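Local coordinates for protein TRAP-type transporter, periplasmic component (Cupriavidus necator, PDB 4P8B) that binds (S)-2-acetolactate as the periplasmic component of a TRAP-type transporter and probably delivers it to the membrane part, at residues G213-Q218 against W237-D242; P118-L123 against N152-V157. All blocks are in the same frame, centred on the assembly; numbering follows the deposited sequence.

Contact 1: G213-Q218 against W237-D242; sequences GQENPQ and WGYVAD. With X2X ((2S)-2-hydroxy-2-methyl-3-oxobutanoic acid), chain D.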
ATOM      1  N   GLY A 213       5.492  10.439  14.416  1.00 10.72           N
ATOM      2  CA  GLY A 213       4.590   9.366  14.043  1.00  9.94           C
ATOM      3  C   GLY A 213       4.622   9.040  12.575  1.00  8.49           C
ATOM      4  O   GLY A 213       5.496   9.537  11.846  1.00 10.03           O
ATOM      5  N   GLN A 214       3.680   8.196  12.158  1.00  8.12           N
ATOM      6  CA  GLN A 214       3.656   7.605  10.835  1.00  6.84           C
ATOM      7  C   GLN A 214       2.255   7.031  10.596  1.00  6.42           C
ATOM      8  O   GLN A 214       1.364   7.194  11.440  1.00  6.80           O
ATOM      9  CB  GLN A 214       4.752   6.514  10.712  1.00  8.58           C
ATOM     10  CG  GLN A 214       4.581   5.324  11.635  1.00  8.38           C
ATOM     11  CD  GLN A 214       3.699   4.234  11.077  1.00  7.72           C
ATOM     12  OE1 GLN A 214       3.958   3.742   9.975  1.00  8.73           O
ATOM     13  NE2 GLN A 214       2.692   3.804  11.819  1.00  8.40           N
ATOM     14  N   GLU A 215       2.058   6.353   9.467  1.00  6.99           N
ATOM     15  CA  GLU A 215       0.775   5.764   9.150  1.00  6.73           C
ATOM     16  C   GLU A 215       1.007   4.542   8.284  1.00  6.79           C
ATOM     17  O   GLU A 215       1.796   4.585   7.344  1.00  7.72           O
ATOM     18  CB  GLU A 215      -0.136   6.802   8.450  1.00  6.99           C
ATOM     19  CG  GLU A 215       0.533   7.648   7.359  1.00  6.94           C
ATOM     20  CD  GLU A 215       0.653   6.936   6.014  1.00  7.14           C
ATOM     21  OE1 GLU A 215      -0.390   6.520   5.467  1.00  7.34           O
ATOM     22  OE2 GLU A 215       1.794   6.798   5.489  1.00  7.43           O
ATOM     23  N   ASN A 216       0.390   3.427   8.628  1.00  6.40           N
ATOM     24  CA  ASN A 216       0.684   2.165   7.924  1.00  6.74           C
ATOM     25  C   ASN A 216      -0.322   1.102   8.334  1.00  6.45           C
ATOM     26  O   ASN A 216      -1.012   1.241   9.362  1.00  6.71           O
ATOM     27  CB  ASN A 216       2.097   1.652   8.265  1.00  7.24           C
ATOM     28  CG  ASN A 216       3.089   1.809   7.123  1.00  7.89           C
ATOM     29  OD1 ASN A 216       2.880   1.280   6.041  1.00  8.11           O
ATOM     30  ND2 ASN A 216       4.189   2.501   7.369  1.00  8.19           N
ATOM     31  N   PRO A 217      -0.452   0.036   7.539  1.00  6.47           N
ATOM     32  CA  PRO A 217      -1.360  -1.034   7.936  1.00  6.82           C
ATOM     33  C   PRO A 217      -0.946  -1.707   9.236  1.00  7.24           C
ATOM     34  O   PRO A 217       0.241  -1.722   9.623  1.00  7.73           O
ATOM     35  CB  PRO A 217      -1.294  -2.000   6.736  1.00  8.14           C
ATOM     36  CG  PRO A 217      -0.797  -1.178   5.623  1.00  7.70           C
ATOM     37  CD  PRO A 217       0.189  -0.241   6.246  1.00  7.36           C
ATOM     38  N   GLN A 218      -1.911  -2.335   9.898  1.00  8.10           N
ATOM     39  CA  GLN A 218      -1.634  -3.024  11.130  1.00  8.65           C
ATOM     40  C   GLN A 218      -0.547  -4.072  10.970  1.00  9.08           C
ATOM     41  O   GLN A 218       0.290  -4.232  11.834  1.00  9.34           O
ATOM     42  CB  GLN A 218      -2.902  -3.675  11.681  1.00  8.85           C
ATOM     43  CG  GLN A 218      -2.740  -4.254  13.086  1.00 10.02           C
ATOM     44  CD  GLN A 218      -2.145  -5.632  13.099  1.00 10.51           C
ATOM     45  OE1 GLN A 218      -2.154  -6.331  12.090  1.00 11.98           O
ATOM     46  NE2 GLN A 218      -1.593  -6.039  14.248  1.00 11.67           N
ATOM     47  N   TRP A 237      -8.386   5.072  12.140  1.00  7.57           N
ATOM     48  CA  TRP A 237      -9.266   5.902  11.312  1.00  7.51           C
ATOM     49  C   TRP A 237      -9.516   5.385   9.901  1.00  7.64           C
ATOM     50  O   TRP A 237     -10.449   5.849   9.256  1.00  8.19           O
ATOM     51  CB  TRP A 237      -8.714   7.305  11.252  1.00  7.63           C
ATOM     52  CG  TRP A 237      -7.370   7.496  10.579  1.00  6.13           C
ATOM     53  CD1 TRP A 237      -6.472   6.535  10.175  1.00  7.42           C
ATOM     54  CD2 TRP A 237      -6.783   8.749  10.243  1.00  5.80           C
ATOM     55  NE1 TRP A 237      -5.368   7.136   9.632  1.00  7.27           N
ATOM     56  CE2 TRP A 237      -5.533   8.492   9.647  1.00  7.11           C
ATOM     57  CE3 TRP A 237      -7.193  10.082  10.412  1.00  9.28           C
ATOM     58  CZ2 TRP A 237      -4.719   9.510   9.185  1.00  7.75           C
ATOM     59  CZ3 TRP A 237      -6.382  11.083   9.958  1.00  9.77           C
ATOM     60  CH2 TRP A 237      -5.147  10.795   9.356  1.00 10.32           C
ATOM     61  N   GLY A 238      -8.737   4.431   9.419  1.00  7.73           N
ATOM     62  CA  GLY A 238      -8.970   3.850   8.108  1.00  9.08           C
ATOM     63  C   GLY A 238      -8.974   4.864   6.985  1.00  8.23           C
ATOM     64  O   GLY A 238      -9.736   4.679   6.013  1.00  8.56           O
ATOM     65  N   TYR A 239      -8.163   5.914   7.031  1.00  7.20           N
ATOM     66  CA  TYR A 239      -8.341   7.033   6.108  1.00  7.47           C
ATOM     67  C   TYR A 239      -8.102   6.632   4.652  1.00  6.39           C
ATOM     68  O   TYR A 239      -8.797   7.130   3.751  1.00  8.48           O
ATOM     69  CB  TYR A 239      -7.539   8.283   6.487  1.00  7.34           C
ATOM     70  CG  TYR A 239      -6.052   8.310   6.142  1.00  6.99           C
ATOM     71  CD1 TYR A 239      -5.171   7.269   6.492  1.00  7.15           C
ATOM     72  CD2 TYR A 239      -5.521   9.421   5.535  1.00  8.38           C
ATOM     73  CE1 TYR A 239      -3.816   7.354   6.193  1.00  7.13           C
ATOM     74  CE2 TYR A 239      -4.177   9.529   5.262  1.00  9.09           C
ATOM     75  CZ  TYR A 239      -3.324   8.486   5.591  1.00  7.53           C
ATOM     76  OH  TYR A 239      -1.994   8.628   5.289  1.00  8.84           O
ATOM     77  N   VAL A 240      -7.138   5.739   4.408  1.00  6.10           N
ATOM     78  CA  VAL A 240      -6.895   5.190   3.080  1.00  5.93           C
ATOM     79  C   VAL A 240      -6.457   3.745   3.258  1.00  7.02           C
ATOM     80  O   VAL A 240      -6.138   3.314   4.366  1.00  6.88           O
ATOM     81  CB  VAL A 240      -5.747   5.928   2.347  1.00  8.44           C
ATOM     82  CG1 VAL A 240      -6.033   7.405   2.208  1.00  9.24           C
ATOM     83  CG2 VAL A 240      -4.411   5.693   3.036  1.00  7.68           C
ATOM     84  N   ALA A 241      -6.397   3.006   2.162  1.00  7.02           N
ATOM     85  CA  ALA A 241      -5.763   1.696   2.160  1.00  7.10           C
ATOM     86  C   ALA A 241      -4.996   1.549   0.867  1.00  7.12           C
ATOM     87  O   ALA A 241      -5.527   1.875  -0.192  1.00  9.27           O
ATOM     88  CB  ALA A 241      -6.759   0.575   2.301  1.00  9.35           C
ATOM     89  N   ASP A 242      -3.773   1.033   0.930  1.00  7.12           N
ATOM     90  CA  ASP A 242      -3.022   0.758  -0.277  1.00  7.40           C
ATOM     91  C   ASP A 242      -3.086  -0.718  -0.635  1.00  7.59           C
ATOM     92  O   ASP A 242      -2.610  -1.574   0.141  1.00  7.70           O
ATOM     93  CB  ASP A 242      -1.556   1.298  -0.255  1.00  8.08           C
ATOM     94  CG  ASP A 242      -0.699   0.805   0.903  1.00  7.29           C
ATOM     95  OD1 ASP A 242      -1.159   0.770   2.068  1.00  7.66           O
ATOM     96  OD2 ASP A 242       0.513   0.560   0.652  1.00  8.24           O
TER
HETATM   97  OAD X2X D 403       6.672   3.105   3.063  1.00  8.35           O
HETATM   98  CAH X2X D 403       5.656   2.560   3.602  1.00  8.33           C
HETATM   99  OAE X2X D 403       5.062   3.098   4.582  1.00  8.55           O
HETATM  100  CAI X2X D 403       5.127   1.267   3.073  1.00  8.12           C
HETATM  101  CAB X2X D 403       6.133   0.181   3.387  1.00  8.73           C
HETATM  102  OAF X2X D 403       3.829   1.024   3.535  1.00  8.19           O
HETATM  103  CAG X2X D 403       5.011   1.468   1.596  1.00  8.21           C
HETATM  104  OAC X2X D 403       5.887   1.046   0.841  1.00  8.25           O
HETATM  105  CAA X2X D 403       3.846   2.211   1.035  1.00  8.58           C
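Glu215 OE1 is gripped twice: by the phenol of Tyr239, whose OH donates to OE1 at 2.7 Å, and by the guanidinium of Arg155 in a salt bridge. OE1 lies in the plane of the tyrosine ring, at its edge, while the phenol comes from above the carboxylate plane; the two planes stand 86° apart. The glutamate reaches this place by folding: CG sits between the backbone N and the carbonyl carbon (chi1 44°) and the chain bends again at chi2. A tyrosine suits the other side because its ring is clamped, with Trp237 CZ2 3.4 Å above the centre of one face and Val240 CG2 over the rim of the opposite face, so its hydroxyl is held on target.

Further along, the ring of Pro217 brings CG to 4.1 Å from Asp242 OD1, a modest touch beside a carboxylate bound by Arg155, Ser97 and Asn152.

Asn216 turns its amide to the acetolactate and uses both ends of it. OD1 accepts from the ligand hydroxyl OAF at 2.7 Å, and ND2 donates to the carboxylate oxygen OAE. ND2 also donates to Gln214 OE1 at 2.9 Å, which fixes the amide's rotation.

Strand 213-216 pairs with strand 156-159, Pro217 sits at the N-cap position just before helix 218-223, and helix 181-189 packs through Tyr183 against Glu215, Tyr239 and Val240.

Contact 2: P118-L123 against N152-V157; sequences PDYKAL and NGFREV. With X2X ((2S)-2-hydroxy-2-methyl-3-oxobutanoic acid), chain D.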
ATOM      1  N   PRO A 118     -14.939   2.872   3.083  1.00  9.38           N
ATOM      2  CA  PRO A 118     -15.292   2.642   4.498  1.00 13.15           C
ATOM      3  C   PRO A 118     -14.805   1.323   5.092  1.00 15.55           C
ATOM      4  O   PRO A 118     -14.684   1.220   6.314  1.00 17.90           O
ATOM      5  CB  PRO A 118     -16.823   2.634   4.496  1.00 13.46           C
ATOM      6  CG  PRO A 118     -17.215   3.390   3.294  1.00 17.98           C
ATOM      7  CD  PRO A 118     -16.129   3.140   2.258  1.00 11.48           C
ATOM      8  N   ASP A 119     -14.537   0.326   4.265  1.00 12.34           N
ATOM      9  CA  ASP A 119     -14.280  -1.011   4.777  1.00 13.41           C
ATOM     10  C   ASP A 119     -13.638  -1.890   3.690  1.00 12.89           C
ATOM     11  O   ASP A 119     -13.378  -1.432   2.571  1.00 11.06           O
ATOM     12  CB  ASP A 119     -15.583  -1.633   5.318  1.00 13.58           C
ATOM     13  CG  ASP A 119     -16.728  -1.593   4.316  1.00 13.87           C
ATOM     14  OD1 ASP A 119     -16.492  -1.698   3.093  1.00 13.99           O
ATOM     15  OD2 ASP A 119     -17.895  -1.509   4.748  1.00 17.50           O
ATOM     16  N   TYR A 120     -13.349  -3.146   4.024  1.00 10.83           N
ATOM     17  CA  TYR A 120     -12.702  -4.060   3.089  1.00 12.43           C
ATOM     18  C   TYR A 120     -13.593  -4.353   1.888  1.00 12.92           C
ATOM     19  O   TYR A 120     -13.093  -4.525   0.781  1.00 13.23           O
ATOM     20  CB  TYR A 120     -12.281  -5.361   3.795  1.00 14.47           C
ATOM     21  CG  TYR A 120     -11.219  -5.089   4.841  1.00 13.46           C
ATOM     22  CD1 TYR A 120      -9.898  -4.857   4.481  1.00 10.37           C
ATOM     23  CD2 TYR A 120     -11.557  -4.992   6.181  1.00 15.04           C
ATOM     24  CE1 TYR A 120      -8.951  -4.570   5.423  1.00 10.37           C
ATOM     25  CE2 TYR A 120     -10.602  -4.698   7.151  1.00 14.91           C
ATOM     26  CZ  TYR A 120      -9.299  -4.487   6.762  1.00 12.60           C
ATOM     27  OH  TYR A 120      -8.349  -4.185   7.729  1.00 13.67           O
ATOM     28  N   LYS A 121     -14.903  -4.405   2.098  1.00 12.77           N
ATOM     29  CA  LYS A 121     -15.838  -4.652   1.005  1.00 12.70           C
ATOM     30  C   LYS A 121     -15.693  -3.538  -0.033  1.00 12.63           C
ATOM     31  O   LYS A 121     -15.819  -3.781  -1.236  1.00 13.19           O
ATOM     32  CB  LYS A 121     -17.267  -4.735   1.535  1.00 17.23           C
ATOM     33  CG  LYS A 121     -18.212  -5.505   0.630  1.00 25.78           C
ATOM     34  CD  LYS A 121     -19.503  -5.895   1.368  1.00 30.23           C
ATOM     35  CE  LYS A 121     -20.405  -6.746   0.501  1.00 35.71           C
ATOM     36  NZ  LYS A 121     -21.686  -7.082   1.193  1.00 37.09           N
ATOM     37  N   ALA A 122     -15.406  -2.328   0.416  1.00 11.20           N
ATOM     38  CA  ALA A 122     -15.250  -1.188  -0.478  1.00 12.05           C
ATOM     39  C   ALA A 122     -13.973  -1.305  -1.283  1.00 10.93           C
ATOM     40  O   ALA A 122     -13.973  -1.040  -2.482  1.00 11.48           O
ATOM     41  CB  ALA A 122     -15.281   0.113   0.312  1.00 12.60           C
ATOM     42  N   LEU A 123     -12.876  -1.683  -0.644  1.00  9.46           N
ATOM     43  CA  LEU A 123     -11.639  -1.863  -1.365  1.00 11.01           C
ATOM     44  C   LEU A 123     -11.795  -2.963  -2.415  1.00 12.81           C
ATOM     45  O   LEU A 123     -11.371  -2.810  -3.573  1.00 11.11           O
ATOM     46  CB  LEU A 123     -10.519  -2.194  -0.360  1.00 11.48           C
ATOM     47  CG  LEU A 123      -9.131  -2.554  -0.885  1.00 12.12           C
ATOM     48  CD1 LEU A 123      -8.614  -1.514  -1.834  1.00 13.81           C
ATOM     49  CD2 LEU A 123      -8.139  -2.764   0.256  1.00 13.88           C
ATOM     50  N   ASN A 152      -1.665  -4.135   1.158  1.00  7.42           N
ATOM     51  CA  ASN A 152      -0.923  -3.684   2.337  1.00  6.35           C
ATOM     52  C   ASN A 152      -1.971  -3.485   3.432  1.00  7.59           C
ATOM     53  O   ASN A 152      -1.986  -4.242   4.400  1.00  8.29           O
ATOM     54  CB  ASN A 152      -0.123  -2.434   2.003  1.00  7.03           C
ATOM     55  CG  ASN A 152       1.176  -2.320   2.809  1.00  7.11           C
ATOM     56  OD1 ASN A 152       1.629  -3.273   3.454  1.00  8.13           O
ATOM     57  ND2 ASN A 152       1.779  -1.159   2.743  1.00  7.92           N
ATOM     58  N   GLY A 153      -2.873  -2.529   3.251  1.00  7.04           N
ATOM     59  CA  GLY A 153      -4.058  -2.433   4.074  1.00  7.80           C
ATOM     60  C   GLY A 153      -4.423  -1.035   4.457  1.00  6.35           C
ATOM     61  O   GLY A 153      -3.874  -0.068   3.972  1.00  6.64           O
ATOM     62  N   PHE A 154      -5.413  -0.933   5.332  1.00  7.07           N
ATOM     63  CA  PHE A 154      -5.853   0.363   5.868  1.00  6.55           C
ATOM     64  C   PHE A 154      -4.769   0.969   6.736  1.00  6.03           C
ATOM     65  O   PHE A 154      -4.232   0.304   7.652  1.00  7.79           O
ATOM     66  CB  PHE A 154      -7.179   0.243   6.634  1.00  7.65           C
ATOM     67  CG  PHE A 154      -8.368   0.200   5.725  1.00  7.15           C
ATOM     68  CD1 PHE A 154      -8.878   1.364   5.199  1.00  8.49           C
ATOM     69  CD2 PHE A 154      -8.940  -1.001   5.373  1.00 10.25           C
ATOM     70  CE1 PHE A 154      -9.972   1.335   4.326  1.00  8.96           C
ATOM     71  CE2 PHE A 154     -10.018  -1.038   4.498  1.00 12.67           C
ATOM     72  CZ  PHE A 154     -10.529   0.134   3.984  1.00 11.81           C
ATOM     73  N   ARG A 155      -4.425   2.214   6.449  1.00  6.16           N
ATOM     74  CA  ARG A 155      -3.233   2.832   7.017  1.00  6.19           C
ATOM     75  C   ARG A 155      -3.609   3.656   8.247  1.00  6.80           C
ATOM     76  O   ARG A 155      -4.187   4.725   8.139  1.00  7.64           O
ATOM     77  CB  ARG A 155      -2.517   3.671   5.955  1.00  6.51           C
ATOM     78  CG  ARG A 155      -2.110   2.851   4.737  1.00  5.86           C
ATOM     79  CD  ARG A 155      -1.404   3.664   3.670  1.00  6.66           C
ATOM     80  NE  ARG A 155      -0.073   4.138   4.070  1.00  6.30           N
ATOM     81  CZ  ARG A 155       1.057   3.464   3.950  1.00  7.31           C
ATOM     82  NH1 ARG A 155       1.053   2.229   3.497  1.00  7.06           N
ATOM     83  NH2 ARG A 155       2.199   4.016   4.317  1.00  6.86           N
ATOM     84  N   GLU A 156      -3.302   3.110   9.425  1.00  5.79           N
ATOM     85  CA  GLU A 156      -3.700   3.700  10.698  1.00  6.70           C
ATOM     86  C   GLU A 156      -2.591   4.617  11.205  1.00  6.15           C
ATOM     87  O   GLU A 156      -1.403   4.277  11.109  1.00  6.65           O
ATOM     88  CB  GLU A 156      -4.042   2.597  11.704  1.00  7.22           C
ATOM     89  CG  GLU A 156      -4.931   1.473  11.150  1.00  8.60           C
ATOM     90  CD  GLU A 156      -6.268   1.933  10.596  1.00  8.05           C
ATOM     91  OE1 GLU A 156      -6.564   3.135  10.566  1.00  8.61           O
ATOM     92  OE2 GLU A 156      -7.043   1.041  10.158  1.00 10.23           O
ATOM     93  N   VAL A 157      -2.963   5.772  11.718  1.00  7.61           N
ATOM     94  CA  VAL A 157      -1.997   6.770  12.176  1.00  8.51           C
ATOM     95  C   VAL A 157      -1.519   6.502  13.603  1.00  7.05           C
ATOM     96  O   VAL A 157      -2.320   6.230  14.505  1.00  7.94           O
ATOM     97  CB  VAL A 157      -2.568   8.209  11.999  1.00  7.48           C
ATOM     98  CG1 VAL A 157      -3.849   8.440  12.840  1.00  9.10           C
ATOM     99  CG2 VAL A 157      -1.529   9.262  12.338  1.00  8.93           C
TER
HETATM  100  OAD X2X D 403       6.672   3.105   3.063  1.00  8.35           O
HETATM  101  CAH X2X D 403       5.656   2.560   3.602  1.00  8.33           C
HETATM  102  OAE X2X D 403       5.062   3.098   4.582  1.00  8.55           O
HETATM  103  CAI X2X D 403       5.127   1.267   3.073  1.00  8.12           C
HETATM  104  CAB X2X D 403       6.133   0.181   3.387  1.00  8.73           C
HETATM  105  OAF X2X D 403       3.829   1.024   3.535  1.00  8.19           O
HETATM  106  CAG X2X D 403       5.011   1.468   1.596  1.00  8.21           C
HETATM  107  OAC X2X D 403       5.887   1.046   0.841  1.00  8.25           O
HETATM  108  CAA X2X D 403       3.846   2.211   1.035  1.00  8.58           C
HETATM  109  O   HOH W   1      -5.973  -3.373   6.849  1.00  8.96           O
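Aromatic contact dominates where Phe154 meets Tyr120. The phenylalanine sends its CD2-CE2 edge against one face of the tyrosine, a T-shaped pair with centroids 5.1 Å apart and planes at 84°. The touch falls toward the rim of the tyrosine ring, where Phe154 CD2 comes to 3.6 Å from Tyr120 CE1. Phe154 CG lies anti to the carbonyl carbon (chi1 -80°), which carries the ring from strand 144-154 to the start of helix 120-127. At its far end Phe154 CZ approaches Asp119 O at 3.5 Å, near the ring plane, so the slightly positive ring edge faces a carbonyl oxygen. A flat apolar ring can thus serve both neighbours.

One water joins the segments by polar bonds. It accepts from Phe154 N at 2.9 Å and lies 2.7 Å from Tyr120 OH, near the tyrosine ring plane; the hydroxyl gives this otherwise apolar residue a way to serve the strand backbone.

The strand itself is irregular: Asn152 and Gly153 both face Asp242 in a classic beta bulge, and glycine suits the second place because at its backbone angles a CB would be jammed against the carbonyl O of Asn152. Past the bulge the chain passes from one mixed sheet to another, in a periplasmic binding protein fold.

Hydrogen bonds and charges act on either segment. Asp119 is the N-cap of helix 120-127: its OD1 accepts from Ala122 N, while OD2 forms a salt bridge with Arg342. Across the strand, Arg155 binds the acetolactate, with NH1 donating to hydroxyl OAF at 3.0 Å in a nearly straight bond (167°) and NH2 to carboxylate oxygen OAE at 3.0 Å. Asn152 ND2 adds a weak bond to OAF and also hydrogen-bonds to Asp242 OD2.

Arg155 of contact 2 ties the two contacts, whose centres are about 8 Å apart. Its NE forms a salt bridge with Glu215 OE1 of contact 1 at 2.8 Å, and its NH1 another with Asp242 OD1, so two acidic side chains from the two segments of contact 1 position the guanidinium that binds acetolactate. A second join is Gly238 N to Glu156 OE1, 2.8 Å, probably a hydrogen bond. The strands also pair: 213-216 with 156-159 in one sheet, 241-249 with 144-154 in the other. At the ligand, Asn216 of contact 1 and Arg155 of contact 2 share OAF and OAE, and Arg176, Gln79 and Asn100 supply further hydrogen bonds.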